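Local structure of NADH oxidoreductase (Mesorhizobium loti, 3PI7) at residues Leu16-Gly27 with Phe68-Lys79; Val56-Val66 with Leu338-Pro349. The protein probably binds NADPH and acts as an oxidoreductase on NAD(P)H, perhaps a quinone reductase, with a GroES-like domain joined to a Rossmann domain. All blocks are in the same frame, centred on the assembly; numbering follows the deposited sequence.

How the interactions relate
Interactions 1 and 2 share helix 63-69: its first residues close the segment 56-66 of interaction 2, and its last two residues open the segment 68-79 of interaction 1. Their centres lie about 18 Å apart, and they meet where Tyr73 CE1 packs 3.6 Å from Ser64 CB. Interaction 1 sits about 17 Å from the centre of the chain and carries the potassium ion and a phosphate probably from the crystallisation liquor. Interaction 2, about 10 Å from that centre, is mostly buried and joins the C-terminal strand to the GroES-like part of the chain. The segments alternate in sequence, Leu16-Gly27, Val56-Val66, Phe68-Lys79, Leu338-Pro349, so the two contacts interlock along the chain.

Interaction 1 of 2, residues Leu16-Gly27 with Phe68-Lys79; sequences LVGDGYTKTPSG and FIKGQYGQPRVK. With K (potassium ion), chain G; PO4 (phosphate ion), chain E.
Gly20 O is gripped twice by Arg77, whose backbone N and side-chain NE (2.9 Å) reach that oxygen from opposite faces of its carbonyl plane. Gly20 N returns a bond to Arg77 O, making this a single antiparallel bridge between two loops. A bend at chi3 (-55°) curls the arginine so that its guanidinium slots between Gly71 CA on one face and Gly18 CA on the other. At the edge, NH1 donates to Ile69 O and NH2 to phosphate O3 (3.0 Å, 170°); a second NH2 bond goes to Asp19 O, tilted out of the guanidinium plane. The phosphate, probably from the crystallisation liquor, takes a bond from Lys23 N and coordinates the potassium ion, whose other ligands are Asp19 O, Tyr21 O and a water. Gln72 NE2 and Lys70 NZ approach Gly27 O from opposite faces, the former at 2.6 Å, and Gln72 OE1 accepts from Ser26 N. Pro76 CB lies over the Tyr21 ring, 4.1 Å from its centroid, a CH-pi contact. Asp19 OD1 receives Lys79 N through its anti lone pair at 2.9 Å. Bonded and covered on both faces, the guanidinium is fixed in rotation, and its charge probably favours an anion here.

Interaction 2 of 2, residues Val56-Val66 with Leu338-Pro349; sequences VNLASINPSDV and LTKPNGKVFIRP
Ile61, which loses the most surface here, lays its CD1 against Val345 CG1 (3.6 Å) and Ile347 CG1 (3.7 Å). Its CG1 is anti to the carbonyl carbon (chi1 -52°), which carries the branch over strand 345-348; it runs alongside Val345 and crosses Ile347 at about a right angle. Ile347 holds the backbone too: Ala59 N to Ile347 O and Ile347 N to Ala59 O, both 2.8 Å, form an antiparallel hydrogen-bonded pair. Ser60 and Phe346 follow as the non-hydrogen-bonded pair. Beyond it the pairing slackens: Ile61 N to Val345 O is weak, and a water links Ile61 O to Val345 N. Lys344, the third main contributor, stretches almost fully extended along Ile61 and Ser60 and donates from NZ to Asn62 OD1 at 2.8 Å, 17° out of the carbonyl plane. Glu86 accepts from Asn62 ND2. The N-to-C directions of strands 58-60 and 345-348 differ by 146°, an antiparallel pairing that places the chain's last strand in the same sheet as strand 86-94. Buried aliphatic packing thus flanks the paired backbone at Ile61, while the carboxylate of Glu86, a weak and long ion-pair partner of Lys344 NZ, may offset part of the ammonium charge.

Interaction 1 of 2, residues Leu16-Gly27 with Phe68-Lys79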
loop_
_atom_site.group_PDB
_atom_site.type_symbol
_atom_site.label_atom_id
_atom_site.label_comp_id
_atom_site.label_asym_id
_atom_site.label_seq_id
_atom_site.Cartn_x
_atom_site.Cartn_y
_atom_site.Cartn_z
ATOM N N LEU A 16 -3.048 -32.734 11.166
ATOM C CA LEU A 16 -2.031 -32.109 10.317
ATOM C C LEU A 16 -0.828 -33.014 10.144
ATOM O O LEU A 16 -0.289 -33.537 11.126
ATOM C CB LEU A 16 -1.585 -30.787 10.919
ATOM C CG LEU A 16 -2.621 -29.702 10.895
ATOM C CD1 LEU A 16 -2.306 -28.673 11.932
ATOM C CD2 LEU A 16 -2.770 -29.102 9.484
ATOM N N VAL A 17 -0.405 -33.192 8.886
ATOM C CA VAL A 17 0.763 -34.003 8.554
ATOM C C VAL A 17 1.977 -33.075 8.561
ATOM O O VAL A 17 3.079 -33.482 8.944
ATOM C CB VAL A 17 0.518 -34.685 7.181
ATOM C CG1 VAL A 17 1.785 -35.279 6.579
ATOM C CG2 VAL A 17 -0.557 -35.745 7.301
ATOM N N GLY A 18 1.752 -31.841 8.128
ATOM C CA GLY A 18 2.794 -30.824 8.056
ATOM C C GLY A 18 2.997 -30.095 9.363
ATOM O O GLY A 18 2.103 -30.047 10.208
ATOM N N ASP A 19 4.199 -29.565 9.541
ATOM C CA ASP A 19 4.561 -28.763 10.692
ATOM C C ASP A 19 4.988 -27.376 10.218
ATOM O O ASP A 19 5.559 -27.243 9.114
ATOM C CB ASP A 19 5.686 -29.450 11.490
ATOM C CG ASP A 19 5.781 -28.908 12.898
ATOM O OD1 ASP A 19 4.742 -28.863 13.589
ATOM O OD2 ASP A 19 6.880 -28.464 13.289
ATOM N N GLY A 20 4.734 -26.353 11.054
ATOM C CA GLY A 20 5.108 -24.980 10.731
ATOM C C GLY A 20 4.561 -24.508 9.404
ATOM O O GLY A 20 3.369 -24.678 9.110
ATOM N N TYR A 21 5.440 -23.907 8.589
ATOM C CA TYR A 21 5.081 -23.398 7.269
ATOM C C TYR A 21 5.727 -24.255 6.213
ATOM O O TYR A 21 6.697 -24.946 6.494
ATOM C CB TYR A 21 5.533 -21.942 7.112
ATOM C CG TYR A 21 4.935 -21.008 8.139
ATOM C CD1 TYR A 21 3.622 -20.561 8.023
ATOM C CD2 TYR A 21 5.681 -20.572 9.229
ATOM C CE1 TYR A 21 3.073 -19.686 8.954
ATOM C CE2 TYR A 21 5.140 -19.698 10.167
ATOM C CZ TYR A 21 3.840 -19.246 10.013
ATOM O OH TYR A 21 3.296 -18.366 10.909
ATOM N N THR A 22 5.217 -24.209 5.002
ATOM C CA THR A 22 5.806 -25.039 3.959
ATOM C C THR A 22 7.021 -24.391 3.316
ATOM O O THR A 22 7.129 -23.162 3.254
ATOM C CB THR A 22 4.766 -25.414 2.896
ATOM O OG1 THR A 22 5.337 -26.418 2.039
ATOM C CG2 THR A 22 4.293 -24.225 2.081
ATOM N N LYS A 23 7.939 -25.244 2.841
ATOM C CA LYS A 23 9.141 -24.824 2.129
ATOM C C LYS A 23 8.887 -24.964 0.625
ATOM O O LYS A 23 9.690 -24.499 -0.190
ATOM C CB LYS A 23 10.357 -25.662 2.576
ATOM C CG LYS A 23 10.808 -25.341 3.999
ATOM C CD LYS A 23 12.104 -26.039 4.361
ATOM N N THR A 24 7.767 -25.626 0.263
ATOM C CA THR A 24 7.385 -25.871 -1.126
ATOM C C THR A 24 5.920 -25.415 -1.339
ATOM O O THR A 24 5.057 -26.269 -1.499
ATOM C CB THR A 24 7.606 -27.360 -1.496
ATOM O OG1 THR A 24 6.976 -28.200 -0.523
ATOM C CG2 THR A 24 9.078 -27.727 -1.643
ATOM N N PRO A 25 5.611 -24.092 -1.373
ATOM C CA PRO A 25 4.199 -23.680 -1.532
ATOM C C PRO A 25 3.630 -24.131 -2.872
ATOM O O PRO A 25 4.371 -24.202 -3.850
ATOM C CB PRO A 25 4.235 -22.152 -1.377
ATOM C CG PRO A 25 5.635 -21.773 -1.650
ATOM C CD PRO A 25 6.488 -22.918 -1.186
ATOM N N SER A 26 2.334 -24.485 -2.902
ATOM C CA SER A 26 1.718 -25.019 -4.113
ATOM C C SER A 26 0.370 -24.391 -4.467
ATOM O O SER A 26 -0.530 -25.091 -4.936
ATOM C CB SER A 26 1.559 -26.529 -4.000
ATOM O OG SER A 26 0.803 -26.878 -2.858
ATOM N N GLY A 27 0.259 -23.081 -4.298
ATOM C CA GLY A 27 -0.962 -22.362 -4.640
ATOM C C GLY A 27 -2.124 -22.634 -3.702
ATOM O O GLY A 27 -1.948 -23.219 -2.629
ATOM N N PHE A 68 -4.004 -22.919 5.440
ATOM C CA PHE A 68 -3.362 -23.330 6.673
ATOM C C PHE A 68 -2.810 -24.750 6.613
ATOM O O PHE A 68 -1.676 -24.956 7.055
ATOM C CB PHE A 68 -4.331 -23.162 7.851
ATOM C CG PHE A 68 -3.773 -23.700 9.140
ATOM C CD1 PHE A 68 -2.772 -23.019 9.816
ATOM C CD2 PHE A 68 -4.244 -24.901 9.673
ATOM C CE1 PHE A 68 -2.276 -23.502 11.035
ATOM C CE2 PHE A 68 -3.731 -25.394 10.877
ATOM C CZ PHE A 68 -2.735 -24.704 11.537
ATOM N N ILE A 69 -3.588 -25.732 6.123
ATOM C CA ILE A 69 -3.119 -27.137 6.123
ATOM C C ILE A 69 -1.911 -27.306 5.157
ATOM O O ILE A 69 -1.017 -28.138 5.387
ATOM C CB ILE A 69 -4.270 -28.144 5.841
ATOM C CG1 ILE A 69 -4.799 -28.050 4.389
ATOM C CG2 ILE A 69 -5.407 -27.920 6.852
ATOM C CD1 ILE A 69 -5.838 -29.077 3.992
ATOM N N LYS A 70 -1.858 -26.436 4.147
ATOM C CA LYS A 70 -0.781 -26.426 3.166
ATOM C C LYS A 70 0.459 -25.725 3.699
ATOM O O LYS A 70 1.468 -25.720 3.013
ATOM C CB LYS A 70 -1.262 -25.746 1.883
ATOM C CG LYS A 70 -2.229 -26.633 1.093
ATOM C CD LYS A 70 -2.865 -25.856 -0.060
ATOM C CE LYS A 70 -2.849 -26.691 -1.311
ATOM N NZ LYS A 70 -1.650 -26.409 -2.144
ATOM N N GLY A 71 0.385 -25.152 4.906
ATOM C CA GLY A 71 1.486 -24.397 5.520
ATOM C C GLY A 71 1.716 -23.042 4.852
ATOM O O GLY A 71 2.818 -22.493 4.897
ATOM N N GLN A 72 0.671 -22.517 4.216
ATOM C CA GLN A 72 0.655 -21.296 3.418
ATOM C C GLN A 72 -0.177 -20.170 4.048
ATOM O O GLN A 72 -0.490 -19.174 3.384
ATOM C CB GLN A 72 0.126 -21.627 2.020
ATOM C CG GLN A 72 1.141 -22.493 1.268
ATOM C CD GLN A 72 0.653 -23.113 -0.010
ATOM O OE1 GLN A 72 1.240 -24.061 -0.504
ATOM N NE2 GLN A 72 -0.430 -22.631 -0.563
ATOM N N TYR A 73 -0.539 -20.321 5.319
ATOM C CA TYR A 73 -1.327 -19.319 6.019
ATOM C C TYR A 73 -0.427 -18.517 6.983
ATOM O O TYR A 73 0.750 -18.816 7.111
ATOM C CB TYR A 73 -2.489 -20.015 6.768
ATOM C CG TYR A 73 -3.545 -19.060 7.275
ATOM C CD1 TYR A 73 -4.333 -18.328 6.390
ATOM C CD2 TYR A 73 -3.829 -18.966 8.636
ATOM C CE1 TYR A 73 -5.320 -17.462 6.851
ATOM C CE2 TYR A 73 -4.809 -18.091 9.109
ATOM C CZ TYR A 73 -5.565 -17.356 8.208
ATOM O OH TYR A 73 -6.529 -16.482 8.646
ATOM N N GLY A 74 -0.965 -17.486 7.612
ATOM C CA GLY A 74 -0.207 -16.662 8.542
ATOM C C GLY A 74 -0.167 -17.204 9.950
ATOM O O GLY A 74 0.056 -16.448 10.894
ATOM N N GLN A 75 -0.339 -18.521 10.098
ATOM C CA GLN A 75 -0.303 -19.209 11.384
ATOM C C GLN A 75 0.379 -20.544 11.156
ATOM O O GLN A 75 0.068 -21.189 10.164
ATOM C CB GLN A 75 -1.749 -19.396 11.875
ATOM C CG GLN A 75 -1.888 -20.005 13.249
ATOM C CD GLN A 75 -3.346 -20.159 13.588
ATOM O OE1 GLN A 75 -4.177 -19.316 13.245
ATOM N NE2 GLN A 75 -3.684 -21.232 14.273
ATOM N N PRO A 76 1.370 -20.954 11.968
ATOM C CA PRO A 76 2.043 -22.213 11.677
ATOM C C PRO A 76 1.222 -23.439 12.100
ATOM O O PRO A 76 0.418 -23.395 13.026
ATOM C CB PRO A 76 3.333 -22.109 12.490
ATOM C CG PRO A 76 2.940 -21.300 13.686
ATOM C CD PRO A 76 1.899 -20.323 13.187
ATOM N N ARG A 77 1.457 -24.534 11.411
ATOM C CA ARG A 77 0.836 -25.815 11.718
ATOM C C ARG A 77 1.525 -26.449 12.908
ATOM O O ARG A 77 2.746 -26.321 13.054
ATOM C CB ARG A 77 1.031 -26.743 10.491
ATOM C CG ARG A 77 0.219 -26.313 9.274
ATOM C CD ARG A 77 0.660 -27.076 8.019
ATOM N NE ARG A 77 2.101 -26.952 7.753
ATOM C CZ ARG A 77 2.696 -27.398 6.654
ATOM N NH1 ARG A 77 1.983 -27.968 5.695
ATOM N NH2 ARG A 77 4.015 -27.303 6.517
ATOM N N VAL A 78 0.769 -27.176 13.727
ATOM C CA VAL A 78 1.359 -28.003 14.768
ATOM C C VAL A 78 1.075 -29.437 14.296
ATOM O O VAL A 78 -0.078 -29.858 14.291
ATOM C CB VAL A 78 0.845 -27.713 16.208
ATOM C CG1 VAL A 78 1.494 -28.672 17.218
ATOM C CG2 VAL A 78 1.142 -26.274 16.595
ATOM N N LYS A 79 2.102 -30.133 13.805
ATOM C CA LYS A 79 1.942 -31.498 13.316
ATOM C C LYS A 79 1.213 -32.357 14.342
ATOM O O LYS A 79 1.529 -32.326 15.529
ATOM C CB LYS A 79 3.315 -32.120 12.978
ATOM C CG LYS A 79 3.244 -33.579 12.560
ATOM C CD LYS A 79 4.547 -34.035 11.865
ATOM C CE LYS A 79 4.505 -35.513 11.539
ATOM N NZ LYS A 79 3.574 -35.834 10.418
HETATM K K K G . 7.914 -26.976 7.899
HETATM P P PO4 E . 6.621 -28.850 4.549
HETATM O O1 PO4 E . 7.583 -27.995 3.581
HETATM O O2 PO4 E . 6.905 -30.401 4.359
HETATM O O3 PO4 E . 5.143 -28.588 4.109
HETATM O O4 PO4 E . 6.958 -28.393 6.043
HETATM O O HOH W 1 -0.421 -30.318 6.968
HETATM O O HOH W 2 8.685 -26.726 10.433
#

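Interaction 2 of 2, residues Val56-Val66 with Leu338-Pro349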
loop_
_atom_site.group_PDB
_atom_site.type_symbol
_atom_site.label_atom_id
_atom_site.label_comp_id
_atom_site.label_asym_id
_atom_site.label_seq_id
_atom_site.Cartn_x
_atom_site.Cartn_y
_atom_site.Cartn_z
ATOM N N VAL A 56 -18.007 -31.046 18.572
ATOM C CA VAL A 56 -18.303 -30.473 17.272
ATOM C C VAL A 56 -19.457 -31.158 16.584
ATOM O O VAL A 56 -19.447 -32.386 16.394
ATOM C CB VAL A 56 -17.041 -30.497 16.355
ATOM C CG1 VAL A 56 -17.327 -29.779 15.055
ATOM C CG2 VAL A 56 -15.835 -29.875 17.054
ATOM N N ASN A 57 -20.437 -30.330 16.164
ATOM C CA ASN A 57 -21.585 -30.804 15.418
ATOM C C ASN A 57 -21.280 -30.706 13.921
ATOM O O ASN A 57 -21.464 -31.680 13.199
ATOM C CB ASN A 57 -22.846 -30.011 15.795
ATOM C CG ASN A 57 -24.065 -30.447 15.020
ATOM O OD1 ASN A 57 -24.217 -31.613 14.651
ATOM N ND2 ASN A 57 -24.986 -29.537 14.809
ATOM N N LEU A 58 -20.793 -29.540 13.469
ATOM C CA LEU A 58 -20.463 -29.276 12.069
ATOM C C LEU A 58 -19.267 -28.363 12.018
ATOM O O LEU A 58 -19.179 -27.448 12.834
ATOM C CB LEU A 58 -21.654 -28.610 11.328
ATOM C CG LEU A 58 -22.939 -29.410 11.069
ATOM C CD1 LEU A 58 -24.081 -28.489 10.666
ATOM C CD2 LEU A 58 -22.744 -30.459 9.975
ATOM N N ALA A 59 -18.361 -28.582 11.076
ATOM C CA ALA A 59 -17.215 -27.690 10.949
ATOM C C ALA A 59 -17.205 -27.133 9.532
ATOM O O ALA A 59 -17.546 -27.844 8.601
ATOM C CB ALA A 59 -15.914 -28.440 11.259
ATOM N N SER A 60 -16.897 -25.857 9.378
ATOM C CA SER A 60 -16.795 -25.243 8.055
ATOM C C SER A 60 -15.464 -25.548 7.428
ATOM O O SER A 60 -14.488 -25.853 8.125
ATOM C CB SER A 60 -16.916 -23.723 8.139
ATOM O OG SER A 60 -18.185 -23.239 8.512
ATOM N N ILE A 61 -15.394 -25.382 6.115
ATOM C CA ILE A 61 -14.147 -25.417 5.356
ATOM C C ILE A 61 -14.054 -24.074 4.656
ATOM O O ILE A 61 -14.910 -23.760 3.817
ATOM C CB ILE A 61 -13.981 -26.589 4.371
ATOM C CG1 ILE A 61 -14.224 -27.942 5.060
ATOM C CG2 ILE A 61 -12.570 -26.524 3.712
ATOM C CD1 ILE A 61 -14.484 -29.047 4.054
ATOM N N ASN A 62 -13.061 -23.271 5.023
ATOM C CA ASN A 62 -12.857 -21.948 4.425
ATOM C C ASN A 62 -11.555 -21.882 3.657
ATOM O O ASN A 62 -10.647 -22.644 3.981
ATOM C CB ASN A 62 -12.821 -20.881 5.525
ATOM C CG ASN A 62 -14.142 -20.704 6.220
ATOM O OD1 ASN A 62 -15.161 -20.398 5.597
ATOM N ND2 ASN A 62 -14.161 -20.974 7.511
ATOM N N PRO A 63 -11.352 -20.905 2.738
ATOM C CA PRO A 63 -10.043 -20.809 2.053
ATOM C C PRO A 63 -8.886 -20.726 3.055
ATOM O O PRO A 63 -7.843 -21.329 2.812
ATOM C CB PRO A 63 -10.187 -19.530 1.226
ATOM C CG PRO A 63 -11.633 -19.505 0.885
ATOM C CD PRO A 63 -12.294 -19.903 2.201
ATOM N N SER A 64 -9.099 -20.064 4.232
ATOM C CA SER A 64 -8.048 -19.988 5.267
ATOM C C SER A 64 -7.659 -21.406 5.760
ATOM O O SER A 64 -6.491 -21.623 6.051
ATOM C CB SER A 64 -8.463 -19.083 6.430
ATOM O OG SER A 64 -9.718 -19.454 6.980
ATOM N N ASP A 65 -8.611 -22.369 5.855
ATOM C CA ASP A 65 -8.241 -23.745 6.257
ATOM C C ASP A 65 -7.350 -24.416 5.218
ATOM O O ASP A 65 -6.371 -25.055 5.574
ATOM C CB ASP A 65 -9.483 -24.600 6.476
ATOM C CG ASP A 65 -10.323 -24.126 7.619
ATOM O OD1 ASP A 65 -9.822 -24.139 8.782
ATOM O OD2 ASP A 65 -11.475 -23.759 7.377
ATOM N N VAL A 66 -7.691 -24.271 3.936
ATOM C CA VAL A 66 -6.916 -24.859 2.832
ATOM C C VAL A 66 -5.494 -24.287 2.873
ATOM O O VAL A 66 -4.534 -25.047 2.916
ATOM C CB VAL A 66 -7.615 -24.623 1.484
ATOM C CG1 VAL A 66 -6.744 -25.135 0.327
ATOM C CG2 VAL A 66 -8.981 -25.309 1.475
ATOM N N LEU A 338 -14.817 -29.485 -3.072
ATOM C CA LEU A 338 -14.351 -28.104 -3.122
ATOM C C LEU A 338 -14.249 -27.580 -4.564
ATOM O O LEU A 338 -14.331 -26.370 -4.755
ATOM C CB LEU A 338 -13.005 -27.937 -2.394
ATOM C CG LEU A 338 -13.036 -27.897 -0.857
ATOM C CD1 LEU A 338 -11.644 -27.705 -0.301
ATOM C CD2 LEU A 338 -13.919 -26.750 -0.330
ATOM N N THR A 339 -14.107 -28.475 -5.565
ATOM C CA THR A 339 -14.005 -28.090 -6.982
ATOM C C THR A 339 -15.344 -27.618 -7.521
ATOM O O THR A 339 -15.371 -26.846 -8.481
ATOM C CB THR A 339 -13.451 -29.223 -7.859
ATOM O OG1 THR A 339 -14.286 -30.378 -7.766
ATOM C CG2 THR A 339 -12.016 -29.560 -7.535
ATOM N N LYS A 340 -16.452 -28.095 -6.920
ATOM C CA LYS A 340 -17.806 -27.692 -7.300
ATOM C C LYS A 340 -17.943 -26.171 -7.151
ATOM O O LYS A 340 -17.696 -25.641 -6.060
ATOM C CB LYS A 340 -18.863 -28.417 -6.444
ATOM C CG LYS A 340 -19.419 -29.693 -7.061
ATOM C CD LYS A 340 -18.668 -30.939 -6.612
ATOM C CE LYS A 340 -19.420 -32.215 -6.913
ATOM N NZ LYS A 340 -20.465 -32.509 -5.895
ATOM N N PRO A 341 -18.250 -25.431 -8.241
ATOM C CA PRO A 341 -18.409 -23.978 -8.088
ATOM C C PRO A 341 -19.652 -23.678 -7.257
ATOM O O PRO A 341 -20.626 -24.443 -7.307
ATOM C CB PRO A 341 -18.521 -23.466 -9.527
ATOM C CG PRO A 341 -19.015 -24.624 -10.313
ATOM C CD PRO A 341 -18.568 -25.879 -9.615
ATOM N N ASN A 342 -19.595 -22.588 -6.458
ATOM C CA ASN A 342 -20.665 -22.095 -5.576
ATOM C C ASN A 342 -20.870 -23.055 -4.384
ATOM O O ASN A 342 -20.438 -24.212 -4.430
ATOM C CB ASN A 342 -21.989 -21.855 -6.352
ATOM C CG ASN A 342 -21.792 -21.284 -7.754
ATOM O OD1 ASN A 342 -21.060 -20.303 -7.969
ATOM N ND2 ASN A 342 -22.390 -21.922 -8.754
ATOM N N GLY A 343 -21.453 -22.537 -3.307
ATOM C CA GLY A 343 -21.706 -23.290 -2.080
ATOM C C GLY A 343 -20.480 -23.633 -1.245
ATOM O O GLY A 343 -19.368 -23.803 -1.763
ATOM N N LYS A 344 -20.704 -23.764 0.063
ATOM C CA LYS A 344 -19.708 -24.097 1.074
ATOM C C LYS A 344 -19.763 -25.605 1.429
ATOM O O LYS A 344 -20.838 -26.214 1.423
ATOM C CB LYS A 344 -19.969 -23.246 2.326
ATOM C CG LYS A 344 -18.771 -23.083 3.244
ATOM C CD LYS A 344 -19.061 -22.077 4.355
ATOM C CE LYS A 344 -17.845 -21.956 5.220
ATOM N NZ LYS A 344 -17.853 -20.746 6.085
ATOM N N VAL A 345 -18.602 -26.187 1.738
ATOM C CA VAL A 345 -18.490 -27.590 2.124
ATOM C C VAL A 345 -18.316 -27.634 3.653
ATOM O O VAL A 345 -17.595 -26.811 4.214
ATOM C CB VAL A 345 -17.349 -28.319 1.354
ATOM C CG1 VAL A 345 -17.229 -29.780 1.776
ATOM C CG2 VAL A 345 -17.562 -28.235 -0.160
ATOM N N PHE A 346 -19.015 -28.558 4.320
ATOM C CA PHE A 346 -18.919 -28.735 5.773
ATOM C C PHE A 346 -18.468 -30.143 6.082
ATOM O O PHE A 346 -18.687 -31.048 5.271
ATOM C CB PHE A 346 -20.266 -28.469 6.446
ATOM C CG PHE A 346 -20.744 -27.053 6.286
ATOM C CD1 PHE A 346 -21.443 -26.658 5.142
ATOM C CD2 PHE A 346 -20.449 -26.093 7.246
ATOM C CE1 PHE A 346 -21.852 -25.326 4.976
ATOM C CE2 PHE A 346 -20.884 -24.771 7.094
ATOM C CZ PHE A 346 -21.565 -24.394 5.956
ATOM N N ILE A 347 -17.821 -30.316 7.242
ATOM C CA ILE A 347 -17.400 -31.618 7.745
ATOM C C ILE A 347 -18.298 -31.942 8.951
ATOM O O ILE A 347 -18.471 -31.081 9.818
ATOM C CB ILE A 347 -15.882 -31.618 8.085
ATOM C CG1 ILE A 347 -15.055 -31.436 6.793
ATOM C CG2 ILE A 347 -15.448 -32.911 8.805
ATOM C CD1 ILE A 347 -13.497 -31.163 7.007
ATOM N N ARG A 348 -18.871 -33.165 8.989
ATOM C CA ARG A 348 -19.695 -33.598 10.105
ATOM C C ARG A 348 -18.991 -34.720 10.857
ATOM O O ARG A 348 -18.917 -35.857 10.369
ATOM C CB ARG A 348 -21.095 -34.032 9.651
ATOM C CG ARG A 348 -22.029 -34.316 10.822
ATOM C CD ARG A 348 -23.316 -34.960 10.357
ATOM N NE ARG A 348 -24.073 -35.458 11.501
ATOM C CZ ARG A 348 -25.188 -36.173 11.414
ATOM N NH1 ARG A 348 -25.697 -36.481 10.230
ATOM N NH2 ARG A 348 -25.810 -36.575 12.511
ATOM N N PRO A 349 -18.436 -34.425 12.048
ATOM C CA PRO A 349 -17.772 -35.489 12.831
ATOM C C PRO A 349 -18.769 -36.540 13.354
ATOM O O PRO A 349 -19.952 -36.191 13.599
ATOM C CB PRO A 349 -17.133 -34.715 14.000
ATOM C CG PRO A 349 -17.098 -33.289 13.556
ATOM C CD PRO A 349 -18.373 -33.132 12.766
ATOM O OXT PRO A 349 -18.378 -37.720 13.500
HETATM O O HOH W 3 -22.091 -34.208 14.197
HETATM O O HOH W 4 -16.019 -24.657 1.502
#